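Local coordinates for rhizavidin (Rhizobium etli, PDB 3EW1), which binds biotin with high affinity as a dimer of the avidin family, at residues B[91-103]-B[113-125]. Numbering follows the deposited sequence. Where two conformers were deposited one is given.
Sequences VNGNNTEIVTSWN and AIEQGQDTFQYVP
With chi1 at 54°, Trp102 sets its CG between its own N and carbonyl carbon, which swings the indole across to Gly117, while Asp119, its CG anti to the carbonyl carbon (chi1 -81°), brings its carboxylate to the NE1 end of that ring. Gly117 CA lies over the six-membered ring of Trp102, 3.7 Å from its centroid, a CH-pi contact that suits glycine because a CB here would clash with CZ2. Trp102 NE1 makes a weak hydrogen bond to Asp119 OD1 (3.1 Å). Beside them, Thr100 uses a short side chain to double the grip on one carbonyl: both its N and its OG1 donate to Asp119 O, the hydroxyl at 2.7 Å. Beyond, Gln122 NE2 reaches Glu97 OE2 at 3.0 Å, on the anti lone pair, while Gln90 holds OE1. The backbones pair antiparallel in the hairpin of strands 95-108 and 111-124, the last two of the avidin beta-barrel. Replacing Trp102 with alanine would probably leave Gly117 CA without its ring and take the weak NE1 donor from Asp119 OD1. Gln22 and Trp85 also hydrogen-bond the Asp119 carboxylate, so this biotin-binding residue is held by several donors, consistent with a binding group positioned before the ligand arrives.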
ATOM      1  N   VAL B  91       4.538 -20.939   2.041  1.00 27.21           N
ATOM      2  CA  VAL B  91       5.769 -21.636   2.328  1.00 29.42           C
ATOM      3  C   VAL B  91       6.084 -22.556   1.152  1.00 30.35           C
ATOM      4  O   VAL B  91       5.174 -23.183   0.603  1.00 31.02           O
ATOM      5  CB  VAL B  91       5.614 -22.437   3.641  1.00 29.49           C
ATOM      6  CG1 VAL B  91       6.834 -23.315   3.904  1.00 30.36           C
ATOM      7  CG2 VAL B  91       5.448 -21.506   4.808  1.00 30.68           C
ATOM      8  N   ASN B  92       7.354 -22.593   0.761  0.50 31.62           N
ATOM      9  CA  ASN B  92       7.856 -23.618  -0.158  0.50 32.84           C
ATOM     10  C   ASN B  92       9.324 -23.916   0.105  0.50 33.27           C
ATOM     11  O   ASN B  92      10.088 -23.027   0.505  0.50 33.19           O
ATOM     12  CB  ASN B  92       7.636 -23.221  -1.624  0.50 33.51           C
ATOM     13  CG  ASN B  92       8.649 -22.198  -2.125  0.50 34.52           C
ATOM     14  OD1 ASN B  92       9.210 -22.358  -3.213  0.50 35.60           O
ATOM     15  ND2 ASN B  92       8.886 -21.140  -1.340  0.50 35.69           N
ATOM     16  N   GLY B  93       9.717 -25.168  -0.112  1.00 33.67           N
ATOM     17  CA  GLY B  93      11.112 -25.582   0.072  1.00 33.65           C
ATOM     18  C   GLY B  93      11.682 -25.116   1.410  1.00 33.76           C
ATOM     19  O   GLY B  93      12.840 -24.685   1.482  1.00 35.07           O
ATOM     20  N   ASN B  94      10.870 -25.185   2.467  1.00 33.60           N
ATOM     21  CA  ASN B  94      11.291 -24.776   3.807  1.00 33.41           C
ATOM     22  C   ASN B  94      11.639 -23.260   3.967  1.00 32.48           C
ATOM     23  O   ASN B  94      12.353 -22.865   4.888  1.00 33.03           O
ATOM     24  CB  ASN B  94      12.456 -25.650   4.290  1.00 34.11           C
ATOM     25  CG  ASN B  94      12.406 -25.913   5.790  1.00 35.56           C
ATOM     26  OD1 ASN B  94      13.200 -25.345   6.554  1.00 38.65           O
ATOM     27  ND2 ASN B  94      11.457 -26.756   6.228  1.00 35.77           N
ATOM     28  N   ASN B  95      11.115 -22.422   3.081  1.00 31.30           N
ATOM     29  CA  ASN B  95      11.307 -20.987   3.211  1.00 30.18           C
ATOM     30  C   ASN B  95       9.976 -20.298   2.941  1.00 28.56           C
ATOM     31  O   ASN B  95       9.188 -20.760   2.139  1.00 28.05           O
ATOM     32  CB  ASN B  95      12.364 -20.484   2.212  1.00 31.30           C
ATOM     33  CG  ASN B  95      13.020 -19.132   2.640  1.00 32.99           C
ATOM     34  OD1 ASN B  95      13.290 -18.907   3.828  1.00 34.43           O
ATOM     35  ND2 ASN B  95      13.283 -18.246   1.660  1.00 32.78           N
ATOM     36  N   THR B  96       9.739 -19.186   3.623  1.00 26.92           N
ATOM     37  CA  THR B  96       8.578 -18.351   3.358  1.00 24.66           C
ATOM     38  C   THR B  96       8.834 -17.461   2.122  1.00 22.94           C
ATOM     39  O   THR B  96       9.953 -17.007   1.905  1.00 21.14           O
ATOM     40  CB  THR B  96       8.329 -17.445   4.560  1.00 25.47           C
ATOM     41  OG1 THR B  96       8.396 -18.256   5.745  1.00 25.90           O
ATOM     42  CG2 THR B  96       6.962 -16.819   4.478  1.00 23.03           C
ATOM     43  N   GLU B  97       7.800 -17.233   1.321  1.00 21.51           N
ATOM     44  CA  GLU B  97       7.907 -16.327   0.158  1.00 22.45           C
ATOM     45  C   GLU B  97       6.641 -15.489   0.097  1.00 20.95           C
ATOM     46  O   GLU B  97       5.585 -15.891   0.618  1.00 20.87           O
ATOM     47  CB  GLU B  97       8.144 -17.078  -1.173  1.00 22.94           C
ATOM     48  CG  GLU B  97       7.026 -18.042  -1.575  1.00 25.29           C
ATOM     49  CD  GLU B  97       7.276 -18.808  -2.902  1.00 28.11           C
ATOM     50  OE1 GLU B  97       6.349 -19.563  -3.309  1.00 32.28           O
ATOM     51  OE2 GLU B  97       8.373 -18.674  -3.526  1.00 33.23           O
ATOM     52  N   ILE B  98       6.749 -14.299  -0.493  1.00 20.18           N
ATOM     53  CA  ILE B  98       5.549 -13.503  -0.713  1.00 18.79           C
ATOM     54  C   ILE B  98       5.343 -13.387  -2.202  1.00 18.60           C
ATOM     55  O   ILE B  98       6.222 -12.908  -2.904  1.00 20.44           O
ATOM     56  CB  ILE B  98       5.702 -12.099  -0.086  1.00 18.33           C
ATOM     57  CG1 ILE B  98       6.035 -12.220   1.411  1.00 19.41           C
ATOM     58  CG2 ILE B  98       4.427 -11.253  -0.268  1.00 20.35           C
ATOM     59  CD1 ILE B  98       6.419 -10.886   2.128  1.00 17.26           C
ATOM     60  N   VAL B  99       4.202 -13.858  -2.681  1.00 19.35           N
ATOM     61  CA  VAL B  99       3.868 -13.852  -4.096  1.00 20.51           C
ATOM     62  C   VAL B  99       2.967 -12.653  -4.342  1.00 20.12           C
ATOM     63  O   VAL B  99       1.917 -12.499  -3.687  1.00 21.01           O
ATOM     64  CB  VAL B  99       3.125 -15.153  -4.516  1.00 20.69           C
ATOM     65  CG1 VAL B  99       2.697 -15.077  -5.989  1.00 22.08           C
ATOM     66  CG2 VAL B  99       4.012 -16.392  -4.303  1.00 21.94           C
ATOM     67  N   THR B 100       3.389 -11.790  -5.267  1.00 20.48           N
ATOM     68  CA  THR B 100       2.693 -10.509  -5.488  1.00 19.32           C
ATOM     69  C   THR B 100       2.448 -10.162  -6.960  1.00 20.30           C
ATOM     70  O   THR B 100       3.181 -10.621  -7.845  1.00 22.19           O
ATOM     71  CB  THR B 100       3.491  -9.300  -4.905  1.00 20.10           C
ATOM     72  OG1 THR B 100       4.645  -9.033  -5.696  1.00 22.20           O
ATOM     73  CG2 THR B 100       3.862  -9.451  -3.445  1.00 20.18           C
ATOM     74  N   SER B 101       1.423  -9.338  -7.203  1.00 18.66           N
ATOM     75  CA  SER B 101       1.245  -8.547  -8.462  1.00 19.30           C
ATOM     76  C   SER B 101       1.479  -7.140  -8.093  1.00 19.22           C
ATOM     77  O   SER B 101       1.142  -6.753  -6.976  1.00 19.95           O
ATOM     78  CB  SER B 101      -0.190  -8.659  -8.965  1.00 18.58           C
ATOM     79  OG  SER B 101      -0.418 -10.024  -9.365  1.00 23.14           O
ATOM     80  N   TRP B 102       2.037  -6.373  -9.036  1.00 18.59           N
ATOM     81  CA  TRP B 102       2.273  -4.937  -8.808  1.00 18.99           C
ATOM     82  C   TRP B 102       1.783  -4.123  -9.970  1.00 18.04           C
ATOM     83  O   TRP B 102       1.674  -4.591 -11.119  1.00 18.98           O
ATOM     84  CB  TRP B 102       3.742  -4.635  -8.494  1.00 21.31           C
ATOM     85  CG  TRP B 102       4.794  -5.134  -9.485  1.00 21.17           C
ATOM     86  CD1 TRP B 102       5.605  -6.246  -9.363  1.00 23.42           C
ATOM     87  CD2 TRP B 102       5.182  -4.494 -10.722  1.00 23.15           C
ATOM     88  NE1 TRP B 102       6.438  -6.342 -10.457  1.00 23.39           N
ATOM     89  CE2 TRP B 102       6.203  -5.286 -11.303  1.00 24.59           C
ATOM     90  CE3 TRP B 102       4.742  -3.361 -11.407  1.00 21.90           C
ATOM     91  CZ2 TRP B 102       6.795  -4.972 -12.530  1.00 24.69           C
ATOM     92  CZ3 TRP B 102       5.340  -3.039 -12.636  1.00 23.20           C
ATOM     93  CH2 TRP B 102       6.350  -3.840 -13.182  1.00 23.51           C
ATOM     94  N   ASN B 103       1.453  -2.874  -9.620  1.00 18.31           N
ATOM     95  CA  ASN B 103       1.199  -1.800 -10.559  1.00 18.66           C
ATOM     96  C   ASN B 103       2.217  -0.697 -10.317  1.00 18.23           C
ATOM     97  O   ASN B 103       2.567  -0.421  -9.187  1.00 19.84           O
ATOM     98  CB  ASN B 103      -0.223  -1.260 -10.382  1.00 17.83           C
ATOM     99  CG  ASN B 103      -1.276  -2.231 -10.917  1.00 18.71           C
ATOM    100  OD1 ASN B 103      -1.148  -2.738 -12.054  1.00 22.91           O
ATOM    101  ND2 ASN B 103      -2.347  -2.438 -10.154  1.00 18.72           N
ATOM    102  N   ALA B 113       0.574   6.838 -16.809  1.00 28.29           N
ATOM    103  CA  ALA B 113       0.249   5.482 -17.262  1.00 27.37           C
ATOM    104  C   ALA B 113       0.522   4.488 -16.154  1.00 27.40           C
ATOM    105  O   ALA B 113       1.217   4.801 -15.198  1.00 25.92           O
ATOM    106  CB  ALA B 113       1.068   5.107 -18.482  1.00 28.16           C
ATOM    107  N   ILE B 114      -0.037   3.296 -16.303  1.00 27.74           N
ATOM    108  CA  ILE B 114       0.178   2.225 -15.332  1.00 28.39           C
ATOM    109  C   ILE B 114       0.851   1.030 -16.040  1.00 28.79           C
ATOM    110  O   ILE B 114       0.378   0.576 -17.078  1.00 30.20           O
ATOM    111  CB  ILE B 114      -1.165   1.764 -14.692  1.00 29.06           C
ATOM    112  CG1 ILE B 114      -2.034   2.934 -14.198  1.00 30.78           C
ATOM    113  CG2 ILE B 114      -0.925   0.672 -13.626  1.00 29.21           C
ATOM    114  CD1 ILE B 114      -1.419   3.939 -13.307  1.00 33.98           C
ATOM    115  N   GLU B 115       1.951   0.526 -15.487  1.00 28.22           N
ATOM    116  CA  GLU B 115       2.589  -0.708 -15.954  1.00 28.04           C
ATOM    117  C   GLU B 115       2.276  -1.834 -14.920  1.00 27.01           C
ATOM    118  O   GLU B 115       2.105  -1.558 -13.753  1.00 25.63           O
ATOM    119  CB  GLU B 115       4.092  -0.473 -16.084  1.00 28.95           C
ATOM    120  CG  GLU B 115       4.952  -1.687 -16.300  1.00 34.15           C
ATOM    121  CD  GLU B 115       5.220  -1.980 -17.765  1.00 40.50           C
ATOM    122  OE1 GLU B 115       4.289  -1.855 -18.594  1.00 42.65           O
ATOM    123  OE2 GLU B 115       6.376  -2.347 -18.081  1.00 44.08           O
ATOM    124  N   GLN B 116       2.188  -3.085 -15.356  1.00 26.65           N
ATOM    125  CA  GLN B 116       1.856  -4.196 -14.452  1.00 27.39           C
ATOM    126  C   GLN B 116       2.899  -5.268 -14.496  1.00 26.36           C
ATOM    127  O   GLN B 116       3.557  -5.451 -15.518  1.00 27.38           O
ATOM    128  CB  GLN B 116       0.539  -4.834 -14.859  1.00 27.97           C
ATOM    129  CG  GLN B 116      -0.607  -3.848 -15.011  1.00 33.08           C
ATOM    130  CD  GLN B 116      -1.932  -4.550 -15.142  1.00 37.93           C
ATOM    131  OE1 GLN B 116      -2.058  -5.506 -15.907  1.00 41.33           O
ATOM    132  NE2 GLN B 116      -2.923  -4.103 -14.382  1.00 39.20           N
ATOM    133  N   GLY B 117       3.028  -5.994 -13.389  1.00 25.68           N
ATOM    134  CA  GLY B 117       3.995  -7.093 -13.306  1.00 25.34           C
ATOM    135  C   GLY B 117       3.787  -7.996 -12.109  1.00 24.73           C
ATOM    136  O   GLY B 117       2.805  -7.885 -11.395  1.00 23.85           O
ATOM    137  N   GLN B 118       4.735  -8.895 -11.902  1.00 25.25           N
ATOM    138  CA  GLN B 118       4.704  -9.795 -10.773  1.00 25.33           C
ATOM    139  C   GLN B 118       6.069  -9.871 -10.136  1.00 24.62           C
ATOM    140  O   GLN B 118       7.088  -9.909 -10.840  1.00 25.49           O
ATOM    141  CB  GLN B 118       4.328 -11.200 -11.226  1.00 27.08           C
ATOM    142  CG  GLN B 118       2.887 -11.393 -11.631  1.00 32.38           C
ATOM    143  CD  GLN B 118       2.809 -12.196 -12.913  1.00 39.78           C
ATOM    144  OE1 GLN B 118       2.574 -13.411 -12.902  1.00 43.34           O
ATOM    145  NE2 GLN B 118       3.061 -11.524 -14.035  1.00 42.17           N
ATOM    146  N   ASP B 119       6.093  -9.944  -8.805  1.00 23.03           N
ATOM    147  CA  ASP B 119       7.332 -10.143  -8.051  1.00 21.85           C
ATOM    148  C   ASP B 119       7.055 -11.216  -7.019  1.00 22.05           C
ATOM    149  O   ASP B 119       5.983 -11.231  -6.428  1.00 20.67           O
ATOM    150  CB  ASP B 119       7.717  -8.903  -7.241  1.00 21.57           C
ATOM    151  CG  ASP B 119       8.417  -7.852  -8.038  1.00 22.71           C
ATOM    152  OD1 ASP B 119       8.737  -8.041  -9.224  1.00 24.86           O
ATOM    153  OD2 ASP B 119       8.645  -6.775  -7.450  1.00 21.36           O
ATOM    154  N   THR B 120       8.044 -12.078  -6.779  1.00 20.97           N
ATOM    155  CA  THR B 120       8.007 -13.017  -5.667  1.00 22.14           C
ATOM    156  C   THR B 120       9.235 -12.790  -4.806  1.00 21.40           C
ATOM    157  O   THR B 120      10.364 -12.869  -5.306  1.00 22.42           O
ATOM    158  CB  THR B 120       7.974 -14.489  -6.176  1.00 22.56           C
ATOM    159  OG1 THR B 120       6.756 -14.683  -6.887  1.00 24.83           O
ATOM    160  CG2 THR B 120       8.054 -15.519  -5.000  1.00 23.31           C
ATOM    161  N   PHE B 121       8.998 -12.552  -3.512  1.00 18.94           N
ATOM    162  CA  PHE B 121      10.025 -12.238  -2.535  1.00 19.25           C
ATOM    163  C   PHE B 121      10.344 -13.468  -1.697  1.00 20.25           C
ATOM    164  O   PHE B 121       9.425 -14.041  -1.145  1.00 21.67           O
ATOM    165  CB  PHE B 121       9.505 -11.114  -1.602  1.00 20.29           C
ATOM    166  CG  PHE B 121       9.340  -9.787  -2.284  1.00 19.58           C
ATOM    167  CD1 PHE B 121       8.150  -9.460  -2.967  1.00 15.94           C
ATOM    168  CD2 PHE B 121      10.377  -8.892  -2.314  1.00 17.10           C
ATOM    169  CE1 PHE B 121       7.987  -8.202  -3.613  1.00 17.60           C
ATOM    170  CE2 PHE B 121      10.203  -7.619  -2.961  1.00 16.17           C
ATOM    171  CZ  PHE B 121       9.027  -7.338  -3.624  1.00 18.13           C
ATOM    172  N   GLN B 122      11.635 -13.797  -1.552  1.00 20.48           N
ATOM    173  CA  GLN B 122      12.065 -14.868  -0.651  1.00 20.98           C
ATOM    174  C   GLN B 122      12.549 -14.296   0.671  1.00 20.14           C
ATOM    175  O   GLN B 122      13.250 -13.261   0.692  1.00 19.19           O
ATOM    176  CB  GLN B 122      13.241 -15.644  -1.271  1.00 21.19           C
ATOM    177  CG  GLN B 122      12.924 -16.220  -2.608  1.00 25.18           C
ATOM    178  CD  GLN B 122      11.771 -17.202  -2.600  1.00 28.51           C
ATOM    179  OE1 GLN B 122      11.635 -18.026  -1.693  1.00 32.00           O
ATOM    180  NE2 GLN B 122      10.935 -17.126  -3.620  1.00 31.89           N
ATOM    181  N   TYR B 123      12.207 -14.964   1.772  1.00 20.98           N
ATOM    182  CA  TYR B 123      12.679 -14.581   3.078  1.00 20.70           C
ATOM    183  C   TYR B 123      14.196 -14.709   3.115  1.00 21.75           C
ATOM    184  O   TYR B 123      14.755 -15.697   2.597  1.00 21.86           O
ATOM    185  CB  TYR B 123      12.021 -15.456   4.162  1.00 21.67           C
ATOM    186  CG  TYR B 123      12.607 -15.254   5.519  1.00 22.60           C
ATOM    187  CD1 TYR B 123      13.586 -16.125   6.014  1.00 22.02           C
ATOM    188  CD2 TYR B 123      12.228 -14.163   6.305  1.00 21.11           C
ATOM    189  CE1 TYR B 123      14.141 -15.941   7.257  1.00 22.58           C
ATOM    190  CE2 TYR B 123      12.784 -13.951   7.559  1.00 20.62           C
ATOM    191  CZ  TYR B 123      13.755 -14.839   8.032  1.00 20.29           C
ATOM    192  OH  TYR B 123      14.313 -14.639   9.307  1.00 22.20           O
ATOM    193  N   VAL B 124      14.847 -13.721   3.733  1.00 21.41           N
ATOM    194  CA  VAL B 124      16.299 -13.679   3.909  1.00 22.74           C
ATOM    195  C   VAL B 124      16.639 -13.724   5.404  1.00 23.53           C
ATOM    196  O   VAL B 124      16.288 -12.817   6.142  1.00 23.31           O
ATOM    197  CB  VAL B 124      16.855 -12.377   3.251  1.00 23.52           C
ATOM    198  CG1 VAL B 124      18.323 -12.158   3.581  1.00 25.89           C
ATOM    199  CG2 VAL B 124      16.616 -12.407   1.759  1.00 23.87           C
ATOM    200  N   PRO B 125      17.345 -14.786   5.868  1.00 24.43           N
ATOM    201  CA  PRO B 125      17.708 -14.897   7.283  1.00 25.34           C
ATOM    202  C   PRO B 125      18.722 -13.826   7.692  1.00 25.07           C
ATOM    203  O   PRO B 125      19.543 -13.421   6.869  1.00 25.76           O
ATOM    204  CB  PRO B 125      18.361 -16.290   7.376  1.00 26.08           C
ATOM    205  CG  PRO B 125      18.015 -16.979   6.092  1.00 27.73           C
ATOM    206  CD  PRO B 125      17.838 -15.926   5.073  1.00 26.00           C
TER
HETATM  207  O   HOH W   1       4.656 -13.041  -8.260  1.00 32.10           O
HETATM  208  O   HOH W   2       8.675  -8.064 -12.197  1.00 43.07           O